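Long-range contacts in photosystem II assembly protein Ycf48 (Thermosynechococcus elongatus, PDB 5OJ5), which probably acts early in photosystem II assembly and in replacing photodamaged D1, and binds the C-terminal extension of D1: residues I58-F63 with F315-F320; V105-N110 with L122-G127; P141-L146 with I158-A163; R237-V242 with F272-Y277; G290-S295 with Q303-V308. All coordinates share one frame; numbering follows the deposited sequence. Where two conformers were deposited one is given.

Interaction 1: I58-F63 with F315-F320; sequences ILDMSF and FYKILF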
# COMPACT_ATOMS: atom_id res chain seq x y z
N ILE A 58 -10.31 3.89 -4.01
CA ILE A 58 -9.20 4.59 -3.38
C ILE A 58 -7.96 3.71 -3.41
O ILE A 58 -8.03 2.52 -3.10
CB ILE A 58 -9.59 5.03 -1.96
CG1 ILE A 58 -10.86 5.90 -1.98
CG2 ILE A 58 -8.43 5.74 -1.29
CD1 ILE A 58 -10.85 7.00 -3.04
N LEU A 59 -6.82 4.31 -3.74
CA LEU A 59 -5.57 3.57 -3.93
C LEU A 59 -4.50 3.86 -2.90
O LEU A 59 -3.63 3.01 -2.69
CB LEU A 59 -5.04 3.79 -5.33
CG LEU A 59 -5.99 3.31 -6.44
CD1 LEU A 59 -5.41 3.70 -7.80
CD2 LEU A 59 -6.19 1.80 -6.34
N ASP A 60 -4.48 5.04 -2.29
CA ASP A 60 -3.41 5.36 -1.35
C ASP A 60 -3.84 6.49 -0.44
O ASP A 60 -4.80 7.22 -0.73
CB ASP A 60 -2.10 5.67 -2.09
CG ASP A 60 -0.87 5.48 -1.22
OD1 ASP A 60 -0.94 4.79 -0.15
OD2 ASP A 60 0.18 6.00 -1.64
N MET A 61 -3.09 6.67 0.65
CA MET A 61 -3.38 7.65 1.68
C MET A 61 -2.08 8.03 2.36
O MET A 61 -1.25 7.17 2.60
CB MET A 61 -4.42 7.07 2.65
CG MET A 61 -4.84 7.98 3.79
SD MET A 61 -5.89 7.20 5.04
CE MET A 61 -7.32 6.75 4.08
N SER A 62 -1.96 9.30 2.74
CA SER A 62 -0.79 9.77 3.49
C SER A 62 -1.17 10.95 4.36
O SER A 62 -2.01 11.77 3.96
CB SER A 62 0.35 10.12 2.53
OG SER A 62 1.55 10.44 3.22
N PHE A 63 -0.56 11.04 5.54
CA PHE A 63 -0.84 12.09 6.49
C PHE A 63 0.32 13.08 6.62
O PHE A 63 1.50 12.70 6.66
CB PHE A 63 -1.21 11.52 7.85
CG PHE A 63 -2.66 11.12 7.95
CD1 PHE A 63 -3.61 11.96 8.52
CD2 PHE A 63 -3.09 9.93 7.41
CE1 PHE A 63 -4.95 11.62 8.54
CE2 PHE A 63 -4.47 9.60 7.44
CZ PHE A 63 -5.38 10.45 8.00
N PHE A 315 -10.92 -6.15 0.69
CA PHE A 315 -10.11 -5.25 1.49
C PHE A 315 -8.68 -5.34 0.94
O PHE A 315 -7.98 -6.34 1.13
CB PHE A 315 -10.19 -5.61 2.96
CG PHE A 315 -11.52 -5.41 3.53
CD1 PHE A 315 -12.24 -4.23 3.32
CD2 PHE A 315 -12.05 -6.42 4.34
CE1 PHE A 315 -13.52 -4.08 3.90
CE2 PHE A 315 -13.27 -6.28 4.92
CZ PHE A 315 -14.01 -5.12 4.70
N TYR A 316 -8.27 -4.32 0.18
CA TYR A 316 -7.10 -4.33 -0.71
C TYR A 316 -5.82 -3.91 -0.05
O TYR A 316 -4.75 -4.32 -0.51
CB TYR A 316 -7.24 -3.33 -1.90
CG TYR A 316 -8.29 -3.77 -2.85
CD1 TYR A 316 -8.06 -4.79 -3.77
CD2 TYR A 316 -9.57 -3.24 -2.76
CE1 TYR A 316 -9.07 -5.22 -4.65
CE2 TYR A 316 -10.57 -3.65 -3.58
CZ TYR A 316 -10.32 -4.64 -4.53
OH TYR A 316 -11.35 -5.05 -5.35
N LYS A 317 -5.89 -2.99 0.91
CA LYS A 317 -4.71 -2.29 1.40
C LYS A 317 -4.94 -1.95 2.86
O LYS A 317 -6.00 -1.43 3.17
CB LYS A 317 -4.47 -1.00 0.59
CG LYS A 317 -3.06 -0.42 0.70
CD LYS A 317 -2.73 0.44 -0.55
CE LYS A 317 -1.46 1.23 -0.40
NZ LYS A 317 -0.27 0.40 -0.08
N ILE A 318 -3.96 -2.21 3.70
CA ILE A 318 -3.99 -1.82 5.10
C ILE A 318 -2.89 -0.79 5.32
O ILE A 318 -1.73 -1.07 5.03
CB ILE A 318 -3.73 -3.02 6.03
CG1 ILE A 318 -4.67 -4.21 5.76
CG2 ILE A 318 -3.78 -2.55 7.51
CD1 ILE A 318 -4.09 -5.51 6.35
N LEU A 319 -3.23 0.36 5.88
CA LEU A 319 -2.27 1.44 6.13
C LEU A 319 -2.34 1.81 7.60
O LEU A 319 -3.33 2.39 8.03
CB LEU A 319 -2.59 2.65 5.26
CG LEU A 319 -2.42 2.42 3.76
CD1 LEU A 319 -2.83 3.64 2.97
CD2 LEU A 319 -0.93 2.14 3.39
N PHE A 320 -1.30 1.53 8.35
CA PHE A 320 -1.19 2.01 9.73
C PHE A 320 -0.25 3.20 9.74
O PHE A 320 0.86 3.13 9.22
CB PHE A 320 -0.66 0.94 10.68
CG PHE A 320 -1.72 -0.07 11.05
CD1 PHE A 320 -2.75 0.29 11.87
CD2 PHE A 320 -1.65 -1.39 10.57
CE1 PHE A 320 -3.74 -0.65 12.21
CE2 PHE A 320 -2.62 -2.30 10.90
CZ PHE A 320 -3.65 -1.92 11.71

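Interaction 2: V105-N110 with L122-G127; sequences VSFQGN and LHTTDG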
# COMPACT_ATOMS: atom_id res chain seq x y z
N VAL A 105 0.34 8.59 -3.03
CA VAL A 105 0.46 9.91 -2.42
C VAL A 105 1.39 9.77 -1.24
O VAL A 105 1.34 8.78 -0.50
CB VAL A 105 -0.91 10.49 -2.00
CG1 VAL A 105 -1.68 9.57 -1.02
CG2 VAL A 105 -0.77 11.91 -1.42
N SER A 106 2.27 10.77 -1.04
CA SER A 106 3.21 10.70 0.07
C SER A 106 3.53 12.09 0.55
O SER A 106 3.97 12.93 -0.25
CB SER A 106 4.48 10.00 -0.39
OG SER A 106 5.45 9.93 0.63
N PHE A 107 3.38 12.31 1.85
CA PHE A 107 3.78 13.55 2.51
C PHE A 107 4.93 13.29 3.47
O PHE A 107 5.03 12.23 4.10
CB PHE A 107 2.61 14.13 3.33
CG PHE A 107 1.64 14.91 2.47
CD1 PHE A 107 1.75 16.30 2.37
CD2 PHE A 107 0.64 14.26 1.73
CE1 PHE A 107 0.91 17.04 1.57
CE2 PHE A 107 -0.23 15.03 0.91
CZ PHE A 107 -0.08 16.41 0.84
N GLN A 108 5.77 14.31 3.61
CA GLN A 108 6.72 14.41 4.73
C GLN A 108 6.50 15.83 5.25
O GLN A 108 6.90 16.81 4.60
CB GLN A 108 8.14 14.16 4.27
CG GLN A 108 9.16 14.31 5.41
CD GLN A 108 8.79 13.46 6.60
OE1 GLN A 108 8.68 13.98 7.73
NE2 GLN A 108 8.63 12.19 6.40
N GLY A 109 5.79 15.94 6.35
CA GLY A 109 5.32 17.27 6.76
C GLY A 109 4.44 17.87 5.69
O GLY A 109 3.63 17.18 5.05
N ASN A 110 4.58 19.18 5.44
CA ASN A 110 3.73 19.87 4.47
C ASN A 110 4.13 19.61 3.03
O ASN A 110 3.42 20.10 2.13
CB ASN A 110 3.69 21.37 4.75
CG ASN A 110 2.42 21.81 5.53
OD1 ASN A 110 1.55 21.03 5.87
ND2 ASN A 110 2.33 23.09 5.78
N LEU A 122 2.08 15.50 -9.23
CA LEU A 122 1.64 16.71 -8.55
C LEU A 122 2.46 16.89 -7.28
O LEU A 122 2.90 15.91 -6.64
CB LEU A 122 0.17 16.57 -8.15
CG LEU A 122 -0.80 16.22 -9.28
CD1 LEU A 122 -2.19 15.98 -8.74
CD2 LEU A 122 -0.82 17.26 -10.35
N HIS A 123 2.65 18.14 -6.90
CA HIS A 123 3.50 18.49 -5.78
C HIS A 123 2.89 19.65 -5.02
O HIS A 123 2.33 20.59 -5.60
CB HIS A 123 4.90 18.85 -6.33
CG HIS A 123 5.91 19.25 -5.30
ND1 HIS A 123 6.49 20.49 -5.30
CD2 HIS A 123 6.48 18.58 -4.29
CE1 HIS A 123 7.38 20.57 -4.33
NE2 HIS A 123 7.38 19.42 -3.68
N THR A 124 3.09 19.64 -3.71
CA THR A 124 2.68 20.72 -2.82
C THR A 124 3.77 20.93 -1.78
O THR A 124 4.43 19.99 -1.34
CB THR A 124 1.32 20.37 -2.11
OG1 THR A 124 0.93 21.47 -1.30
CG2 THR A 124 1.40 19.16 -1.22
N THR A 125 3.89 22.17 -1.33
CA THR A 125 4.74 22.50 -0.20
C THR A 125 3.95 23.08 0.96
O THR A 125 4.56 23.47 1.96
CB THR A 125 5.87 23.44 -0.59
OG1 THR A 125 5.29 24.62 -1.11
CG2 THR A 125 6.77 22.80 -1.60
N ASP A 126 2.63 23.15 0.86
CA ASP A 126 1.83 23.79 1.90
C ASP A 126 0.73 22.87 2.40
O ASP A 126 -0.34 23.34 2.82
CB ASP A 126 1.28 25.15 1.43
CG ASP A 126 0.36 25.04 0.23
OD1 ASP A 126 -0.00 23.92 -0.16
OD2 ASP A 126 -0.04 26.11 -0.31
N GLY A 127 0.99 21.57 2.43
CA GLY A 127 0.01 20.67 2.97
C GLY A 127 -1.16 20.43 2.04
O GLY A 127 -2.25 20.05 2.50

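Interaction 3: P141-L146 with I158-A163; sequences PGSPRL and ITNVGA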
# COMPACT_ATOMS: atom_id res chain seq x y z
N PRO A 141 10.66 5.31 -18.35
CA PRO A 141 10.17 4.00 -18.81
C PRO A 141 9.01 3.55 -17.93
O PRO A 141 9.20 3.26 -16.74
CB PRO A 141 11.38 3.09 -18.64
CG PRO A 141 12.49 3.92 -18.09
CD PRO A 141 11.94 5.22 -17.66
N GLY A 142 7.81 3.47 -18.52
CA GLY A 142 6.61 3.15 -17.80
C GLY A 142 6.08 4.38 -17.08
O GLY A 142 6.72 5.43 -17.01
N SER A 143 4.98 4.22 -16.49
CA SER A 143 4.31 5.29 -15.78
C SER A 143 4.63 5.21 -14.30
O SER A 143 4.95 4.14 -13.77
CB SER A 143 2.80 5.15 -15.95
OG SER A 143 2.44 3.79 -15.78
N PRO A 144 4.50 6.32 -13.59
CA PRO A 144 4.75 6.29 -12.14
C PRO A 144 3.83 5.34 -11.39
O PRO A 144 2.62 5.32 -11.63
CB PRO A 144 4.44 7.72 -11.71
CG PRO A 144 4.62 8.51 -12.93
CD PRO A 144 4.16 7.68 -14.05
N ARG A 145 4.42 4.58 -10.50
CA ARG A 145 3.69 3.66 -9.64
C ARG A 145 3.72 4.08 -8.18
O ARG A 145 2.75 3.85 -7.47
CB ARG A 145 4.30 2.23 -9.81
CG ARG A 145 3.71 1.19 -8.88
CD ARG A 145 2.31 0.92 -9.15
NE ARG A 145 1.89 -0.26 -8.42
CZ ARG A 145 2.08 -1.52 -8.84
NH1 ARG A 145 2.57 -1.74 -10.02
NH2 ARG A 145 1.71 -2.56 -8.12
N LEU A 146 4.86 4.61 -7.71
CA LEU A 146 5.03 4.90 -6.29
C LEU A 146 5.87 6.15 -6.19
O LEU A 146 6.85 6.31 -6.93
CB LEU A 146 5.73 3.71 -5.59
CG LEU A 146 6.02 3.88 -4.11
CD1 LEU A 146 6.04 2.52 -3.47
CD2 LEU A 146 7.37 4.53 -3.83
N ILE A 158 9.23 5.27 -8.30
CA ILE A 158 9.40 4.00 -9.00
C ILE A 158 8.31 3.91 -10.06
O ILE A 158 7.13 4.18 -9.77
CB ILE A 158 9.35 2.78 -8.05
CG1 ILE A 158 10.42 2.99 -6.98
CG2 ILE A 158 9.61 1.49 -8.83
CD1 ILE A 158 10.72 1.75 -6.15
N THR A 159 8.69 3.48 -11.27
CA THR A 159 7.69 3.28 -12.32
C THR A 159 7.08 1.91 -12.25
O THR A 159 7.53 1.03 -11.52
CB THR A 159 8.26 3.54 -13.72
OG1 THR A 159 9.07 2.43 -14.09
CG2 THR A 159 9.04 4.86 -13.80
N ASN A 160 6.04 1.70 -13.07
CA ASN A 160 5.33 0.43 -13.08
C ASN A 160 6.20 -0.74 -13.52
O ASN A 160 5.83 -1.89 -13.23
CB ASN A 160 4.05 0.51 -13.89
CG ASN A 160 4.27 0.74 -15.29
OD1 ASN A 160 5.24 1.32 -15.71
ND2 ASN A 160 3.33 0.28 -16.10
N VAL A 161 7.33 -0.48 -14.18
CA VAL A 161 8.25 -1.50 -14.60
C VAL A 161 9.55 -1.44 -13.82
O VAL A 161 10.57 -2.03 -14.21
CB VAL A 161 8.49 -1.50 -16.11
CG1 VAL A 161 7.18 -1.87 -16.83
CG2 VAL A 161 9.06 -0.18 -16.59
N GLY A 162 9.54 -0.77 -12.65
CA GLY A 162 10.65 -0.86 -11.73
C GLY A 162 11.81 0.06 -12.00
O GLY A 162 12.86 -0.10 -11.37
N ALA A 163 11.67 1.07 -12.89
CA ALA A 163 12.74 2.07 -12.98
C ALA A 163 12.63 2.98 -11.76
O ALA A 163 11.53 3.30 -11.31
CB ALA A 163 12.59 2.86 -14.29

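Interaction 4: R237-V242 with F272-Y277; sequences RLWMIV and FLDLAY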
# COMPACT_ATOMS: atom_id res chain seq x y z
N ARG A 237 12.41 -8.93 8.47
CA ARG A 237 12.07 -10.08 7.64
C ARG A 237 11.16 -9.64 6.50
O ARG A 237 10.67 -8.50 6.46
CB ARG A 237 11.39 -11.16 8.48
CG ARG A 237 12.30 -11.78 9.55
CD ARG A 237 11.51 -12.78 10.41
NE ARG A 237 10.53 -12.06 11.20
CZ ARG A 237 9.31 -12.49 11.52
NH1 ARG A 237 8.82 -13.67 11.11
NH2 ARG A 237 8.54 -11.70 12.23
N LEU A 238 10.92 -10.56 5.58
CA LEU A 238 9.91 -10.45 4.54
C LEU A 238 8.72 -11.32 4.88
O LEU A 238 8.84 -12.37 5.53
CB LEU A 238 10.46 -10.87 3.19
CG LEU A 238 11.59 -10.06 2.53
CD1 LEU A 238 12.24 -10.84 1.33
CD2 LEU A 238 11.07 -8.77 2.07
N TRP A 239 7.56 -10.90 4.37
CA TRP A 239 6.37 -11.73 4.35
C TRP A 239 5.92 -11.90 2.90
O TRP A 239 6.20 -11.06 2.05
CB TRP A 239 5.23 -11.15 5.22
CG TRP A 239 4.80 -9.75 4.88
CD1 TRP A 239 5.19 -8.59 5.51
CD2 TRP A 239 3.89 -9.36 3.85
NE1 TRP A 239 4.57 -7.51 4.95
CE2 TRP A 239 3.78 -7.94 3.92
CE3 TRP A 239 3.15 -10.04 2.87
CZ2 TRP A 239 2.96 -7.22 3.05
CZ3 TRP A 239 2.35 -9.30 1.99
CH2 TRP A 239 2.27 -7.90 2.09
N MET A 240 5.19 -12.98 2.66
CA MET A 240 4.55 -13.21 1.38
C MET A 240 3.12 -13.69 1.55
O MET A 240 2.82 -14.45 2.48
CB MET A 240 5.33 -14.22 0.49
CG MET A 240 5.48 -15.60 1.09
SD MET A 240 6.23 -16.80 -0.04
CE MET A 240 7.74 -16.08 -0.45
N ILE A 241 2.27 -13.28 0.62
CA ILE A 241 0.94 -13.84 0.39
C ILE A 241 1.01 -14.57 -0.95
O ILE A 241 1.45 -13.99 -1.95
CB ILE A 241 -0.13 -12.75 0.32
CG1 ILE A 241 -0.27 -12.06 1.67
CG2 ILE A 241 -1.45 -13.36 -0.17
CD1 ILE A 241 -1.12 -10.78 1.61
N VAL A 242 0.57 -15.84 -0.96
CA VAL A 242 0.55 -16.63 -2.18
C VAL A 242 -0.89 -17.02 -2.49
O VAL A 242 -1.79 -16.95 -1.65
CB VAL A 242 1.46 -17.87 -2.15
CG1 VAL A 242 2.89 -17.48 -1.79
CG2 VAL A 242 0.90 -18.88 -1.20
N PHE A 272 -5.97 -13.61 0.03
CA PHE A 272 -5.57 -12.43 0.77
C PHE A 272 -4.92 -11.42 -0.15
O PHE A 272 -4.34 -11.77 -1.18
CB PHE A 272 -4.64 -12.77 1.94
CG PHE A 272 -5.30 -13.69 2.90
CD1 PHE A 272 -4.86 -15.01 3.08
CD2 PHE A 272 -6.40 -13.26 3.61
CE1 PHE A 272 -5.49 -15.89 3.98
CE2 PHE A 272 -7.06 -14.13 4.51
CZ PHE A 272 -6.59 -15.43 4.68
N LEU A 273 -4.97 -10.15 0.26
CA LEU A 273 -4.54 -9.04 -0.57
C LEU A 273 -3.44 -8.23 0.08
O LEU A 273 -2.59 -7.71 -0.62
CB LEU A 273 -5.75 -8.17 -0.91
CG LEU A 273 -6.81 -8.90 -1.73
CD1 LEU A 273 -8.13 -8.18 -1.74
CD2 LEU A 273 -6.30 -9.14 -3.14
N ASP A 274 -3.47 -8.04 1.41
CA ASP A 274 -2.45 -7.24 2.07
C ASP A 274 -2.28 -7.71 3.51
O ASP A 274 -3.18 -8.33 4.09
CB ASP A 274 -2.81 -5.75 2.05
CG ASP A 274 -1.61 -4.85 2.26
OD1 ASP A 274 -0.46 -5.32 2.06
OD2 ASP A 274 -1.82 -3.65 2.51
N LEU A 275 -1.11 -7.40 4.05
CA LEU A 275 -0.72 -7.78 5.40
C LEU A 275 -0.00 -6.57 5.99
O LEU A 275 0.87 -6.00 5.32
CB LEU A 275 0.22 -9.00 5.33
CG LEU A 275 0.68 -9.61 6.65
CD1 LEU A 275 1.09 -11.05 6.42
CD2 LEU A 275 1.86 -8.88 7.23
N ALA A 276 -0.36 -6.16 7.19
CA ALA A 276 0.34 -5.05 7.82
C ALA A 276 0.35 -5.19 9.32
O ALA A 276 -0.60 -5.71 9.92
CB ALA A 276 -0.30 -3.70 7.45
N TYR A 277 1.40 -4.69 9.94
CA TYR A 277 1.59 -4.73 11.37
C TYR A 277 1.11 -3.44 12.02
O TYR A 277 1.52 -2.34 11.63
CB TYR A 277 3.06 -4.93 11.73
CG TYR A 277 3.62 -6.29 11.40
CD1 TYR A 277 3.94 -7.17 12.42
CD2 TYR A 277 3.83 -6.70 10.07
CE1 TYR A 277 4.46 -8.42 12.12
CE2 TYR A 277 4.34 -7.97 9.79
CZ TYR A 277 4.66 -8.82 10.81
OH TYR A 277 5.17 -10.05 10.49
O HOH W 1 5.94 -11.47 12.64
O HOH W 2 3.48 -4.87 5.72
O HOH W 3 -4.21 -15.55 -1.36

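Interaction 5: G290-S295 with Q303-V308; sequences GALLCS and QQDVDV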
# COMPACT_ATOMS: atom_id res chain seq x y z
N GLY A 290 -14.81 -9.39 2.34
CA GLY A 290 -15.00 -9.14 3.75
C GLY A 290 -14.03 -9.84 4.68
O GLY A 290 -14.21 -9.76 5.89
N ALA A 291 -13.02 -10.53 4.16
CA ALA A 291 -12.08 -11.26 4.99
C ALA A 291 -11.08 -10.33 5.67
O ALA A 291 -10.35 -9.58 5.00
CB ALA A 291 -11.34 -12.30 4.15
N LEU A 292 -11.02 -10.40 6.99
CA LEU A 292 -10.08 -9.60 7.76
C LEU A 292 -9.72 -10.38 9.00
O LEU A 292 -10.61 -10.70 9.80
CB LEU A 292 -10.66 -8.23 8.10
CG LEU A 292 -9.70 -7.28 8.83
CD1 LEU A 292 -8.49 -6.93 7.97
CD2 LEU A 292 -10.41 -5.99 9.23
N LEU A 293 -8.43 -10.67 9.18
CA LEU A 293 -7.94 -11.49 10.26
C LEU A 293 -6.88 -10.72 11.04
O LEU A 293 -6.20 -9.84 10.50
CB LEU A 293 -7.32 -12.78 9.74
CG LEU A 293 -8.13 -13.62 8.73
CD1 LEU A 293 -7.36 -14.94 8.46
CD2 LEU A 293 -9.55 -13.82 9.03
N CYS A 294 -6.73 -11.11 12.31
CA CYS A 294 -5.73 -10.54 13.18
C CYS A 294 -4.97 -11.65 13.89
O CYS A 294 -5.56 -12.60 14.40
CB CYS A 294 -6.36 -9.61 14.21
SG CYS A 294 -5.27 -8.91 15.41
N SER A 295 -3.65 -11.49 13.93
CA SER A 295 -2.80 -12.33 14.76
C SER A 295 -2.19 -11.47 15.85
O SER A 295 -1.70 -10.36 15.59
CB SER A 295 -1.69 -12.92 13.88
OG SER A 295 -0.75 -13.59 14.73
N GLN A 303 -7.15 -15.05 14.18
CA GLN A 303 -8.54 -15.01 14.52
C GLN A 303 -9.22 -14.09 13.51
O GLN A 303 -8.59 -13.20 12.92
CB GLN A 303 -8.73 -14.50 15.95
CG GLN A 303 -8.16 -15.48 16.97
CD GLN A 303 -8.38 -15.09 18.43
OE1 GLN A 303 -8.77 -13.96 18.73
NE2 GLN A 303 -8.20 -16.07 19.34
N GLN A 304 -10.49 -14.32 13.30
CA GLN A 304 -11.21 -13.58 12.28
C GLN A 304 -12.01 -12.43 12.89
O GLN A 304 -12.66 -12.61 13.93
CB GLN A 304 -12.16 -14.48 11.48
CG GLN A 304 -12.90 -13.74 10.40
CD GLN A 304 -13.50 -14.63 9.37
OE1 GLN A 304 -13.68 -15.83 9.59
NE2 GLN A 304 -13.81 -14.06 8.22
N ASP A 305 -11.99 -11.27 12.24
CA ASP A 305 -12.88 -10.16 12.60
C ASP A 305 -14.21 -10.41 11.89
O ASP A 305 -14.38 -10.07 10.71
CB ASP A 305 -12.26 -8.84 12.20
CG ASP A 305 -13.06 -7.66 12.68
OD1 ASP A 305 -14.27 -7.76 12.87
OD2 ASP A 305 -12.43 -6.58 12.83
N VAL A 306 -15.15 -11.02 12.61
CA VAL A 306 -16.36 -11.47 11.95
C VAL A 306 -17.29 -10.31 11.63
O VAL A 306 -18.13 -10.44 10.74
CB VAL A 306 -17.09 -12.59 12.74
CG1 VAL A 306 -16.16 -13.83 12.82
CG2 VAL A 306 -17.54 -12.11 14.12
N ASP A 307 -17.19 -9.19 12.36
CA ASP A 307 -18.13 -8.10 12.13
C ASP A 307 -17.99 -7.55 10.74
O ASP A 307 -18.99 -7.15 10.14
CB ASP A 307 -17.94 -6.97 13.11
CG ASP A 307 -18.21 -7.41 14.51
OD1 ASP A 307 -19.31 -7.27 15.03
OD2 ASP A 307 -17.28 -8.04 15.05
N VAL A 308 -16.77 -7.54 10.21
CA VAL A 308 -16.61 -6.89 8.92
C VAL A 308 -16.96 -7.82 7.78
O VAL A 308 -16.93 -7.37 6.62
CB VAL A 308 -15.22 -6.25 8.73
CG1 VAL A 308 -14.93 -5.24 9.81
CG2 VAL A 308 -14.17 -7.31 8.67
O HOH W 4 -13.61 -11.16 8.18

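Interaction 1: I58-F63 with F315-F320
The L59 carbonyl and the D60 carboxylate meet K317, and D60 also L319, across two strands that run almost exactly parallel, at 3°, yet not one hydrogen bond joins them. With the axes of strands 58-63 and 317-320 about 8.6 Å apart, side chains have to span the gap. K317 does so lengthwise: its CG stands anti to the backbone N (chi1 -162°), and CD comes to 3.5 Å from L59 O. CE follows at 3.6 Å from D60 OD1, and the bend at the last torsion (chi4 56°) leaves NZ 4.4 Å from that oxygen, opposite charges near enough to attract weakly, though beyond a salt bridge. K317 and M61 were each modelled in two conformers, and these contacts describe one of them.

D60 OD1 has a weak bond of 3.0 Å from the backbone N of M61, and OD2 accepts from V105 N on the next inner strand; the carboxylate is thus held at both oxygens. L319 crosses D60 at about a right angle. One methyl, CD1, does its touching, 3.8 Å from D60 OD1 and also against M61 CB. L59 and D60 both face V72, a classic beta bulge in the strand that carries the aspartate. Neighbouring inner edge strands ringing a central pore, bridged by side chains and not by backbone hydrogen bonds, are typical of adjacent blades in a seven-bladed beta-propeller.

Interaction 2: V105-N110 with L122-G127
F107 and T124 make the tight part of this contact, with F107 CE1 only 3.5 Å from T124 CG2. The two side chains cross at about a right angle, and the methyl comes at the ring obliquely. T124 holds OG1 anti to its backbone N (chi1 -178°), which turns CG2 to the phenyl ring and keeps the hydroxyl for the turn below. There OG1 accepts from D126 N at 3.2 Å and 164°, an ST turn, and it is also bonded to S130 O and G128 N. G127 CA follows along the same ring, 4.0 Å from F107 CE1.

Toward solvent lie the exposed N110 and T125; N110, despite its exposure, covers much of the turn. Its carbonyl does the holding: G127 N donates to N110 O at 2.9 Å, in the carbonyl plane and on a lone pair. The amide end of N110 rests on the glycine backbone, with OD1 3.3 Å from G127 CA, a close fit where the chain has no side chain. The T125 side chain points away from N110.

At the other end of its segment, L122 packs on an apolar side chain of the bound peptide. Strands 101-108 and 120-124 sit on either side of strand 111-117 in one blade, and this contact closes their ends across it. W70 of the preceding blade lies nearly parallel to the F107 ring and donates through NE1 to G127 O.

Interaction 3: P141-L146 with I158-A163
The side-chain amide of N160 lies under S143, at the open end of the beta hairpin of strands 144-151 and 154-159 in one propeller blade: in the conformer given, S143 OG sits over one face, 3.6 Å from N160 CG. S143 N comes from above that same face to reach OD1 at 3.0 Å, a weak bond bent to 131°. At the oxygen end, close to the amide plane, G142 CA presses against OD1 at 3.1 Å, a snug approach to a residue without a side chain. The other flat group, the guanidinium of R145, turns elsewhere and bonds to M185 O through NH1. The puckered P141 ring touches A163 CB with its CG.

The hairpin pairing carries a classic bulge. R145 and L146 both face I158, whose carbonyl accepts from both amides, R145 N at 2.8 Å and L146 N less closely, each in the carbonyl plane. I158 N returns a bond to L146 O. Beyond the bulge, P144 and T159 form a non-hydrogen-bonded pair, and N160 N then binds S143 O at 2.8 Å.

From T159 to G162 the chain makes a type I turn, and the threonine ties it to the incoming loop. With OG1 set between its backbone N and carbonyl carbon (chi1 76°), T159 works two ways: OG1 accepts from A163 N at 3.2 Å and donates to P141 O at 2.8 Å, nearly in line with that carbonyl.

Interaction 4: R237-V242 with F272-Y277
W239 spreads its indole over L275, joining two neighbouring blades of the propeller: strand 238-242 belongs to one, and strand 272-277, the first of the next, runs antiparallel to it at 170° with the axes 7.4 Å apart. From CB the side chain turns into the position between backbone N and carbonyl carbon (chi1 56°), which carries CG and the ring across to the other strand. The five-membered ring takes L275 CD2 on one face, 3.7 Å from its centroid and only 6° off the normal, a true CH-pi contact. CD1 looks at the edge of the Y277 ring. NE1 donates to a water at 3.0 Å, and that water in turn donates to L275 O. Farther out, CZ2 packs at 3.3 Å on L275 O, while CE3 and CZ3 rest on L275 CB. At the tip, CH2 reaches D274 OD1 at 3.8 Å; the other oxygen, OD2, is bonded to I318 N.

I241 lies two residues on and on the same side of the strand. Its CG2 touches F272 O at 3.4 Å, and CD1 lies against D274 N. L275 N is buried here without a polar partner in the model. No direct hydrogen bond crosses the gap, so water does the polar work. One bridges V242 O and F272 N. At the far end R237, whose NE is salt-bridged to D235, gives NH2 to a water 2.6 Å away, and the same water lies 2.7 Å from Y277 OH.

Interaction 5: G290-S295 with Q303-V308
L293 lays its CD2 methyl obliquely along Q304, 3.6 Å from Q304 CG and as near to its CB, on one face of the beta hairpin that ends a propeller blade. The two residues form a non-hydrogen-bonded pair between strands 292-295 and 303-304. Next to it C294 and Q303 make the hydrogen-bonded pair, with C294 N to Q303 O at 2.9 Å and a matching bond back from Q303 N to C294 O. Q303 O also receives a CA-H...O contact from L293 CA. On the other side of the L293-Q304 pair, D305 N binds L292 O at 2.9 Å and 162°.

The chain then swings through D305 into a 3-10 segment that brings V308 back to L292 and G290. V308 CG2 meets L292 CB at 3.7 Å, the two side chains crossing at a slant, with W47 and W284 also against L292. Q304 holds CG anti to its backbone N (chi1 -179°) and extends from there, which takes its amide past the pairing to a water lying between the segments. That water has G290 O and D305 O within reach, and it accepts from L292 N and from Q304 NE2, each at 2.9 Å.

How the interactions relate
Interactions 1 and 4 join neighbouring blades, while interactions 2, 3 and 5 each lie within a single blade; the loop closed by interaction 1 encloses all the others along the chain. Two pairs of neighbouring inner strands are linked alike, by aspartates that are the second residue of a beta bulge: D274 OD2 of interaction 4 reaches I318 N of interaction 1 at 2.8 Å, and D60 OD2 of interaction 1 reaches V105 N of interaction 2 at 2.9 Å. F315 packs on G290 of interaction 5, and F272 on L293. Interactions 2 and 5 lie on opposite sides of the chain's centre, their centres about 33 Å apart. L122 of interaction 2 packs on the bound D1 peptide.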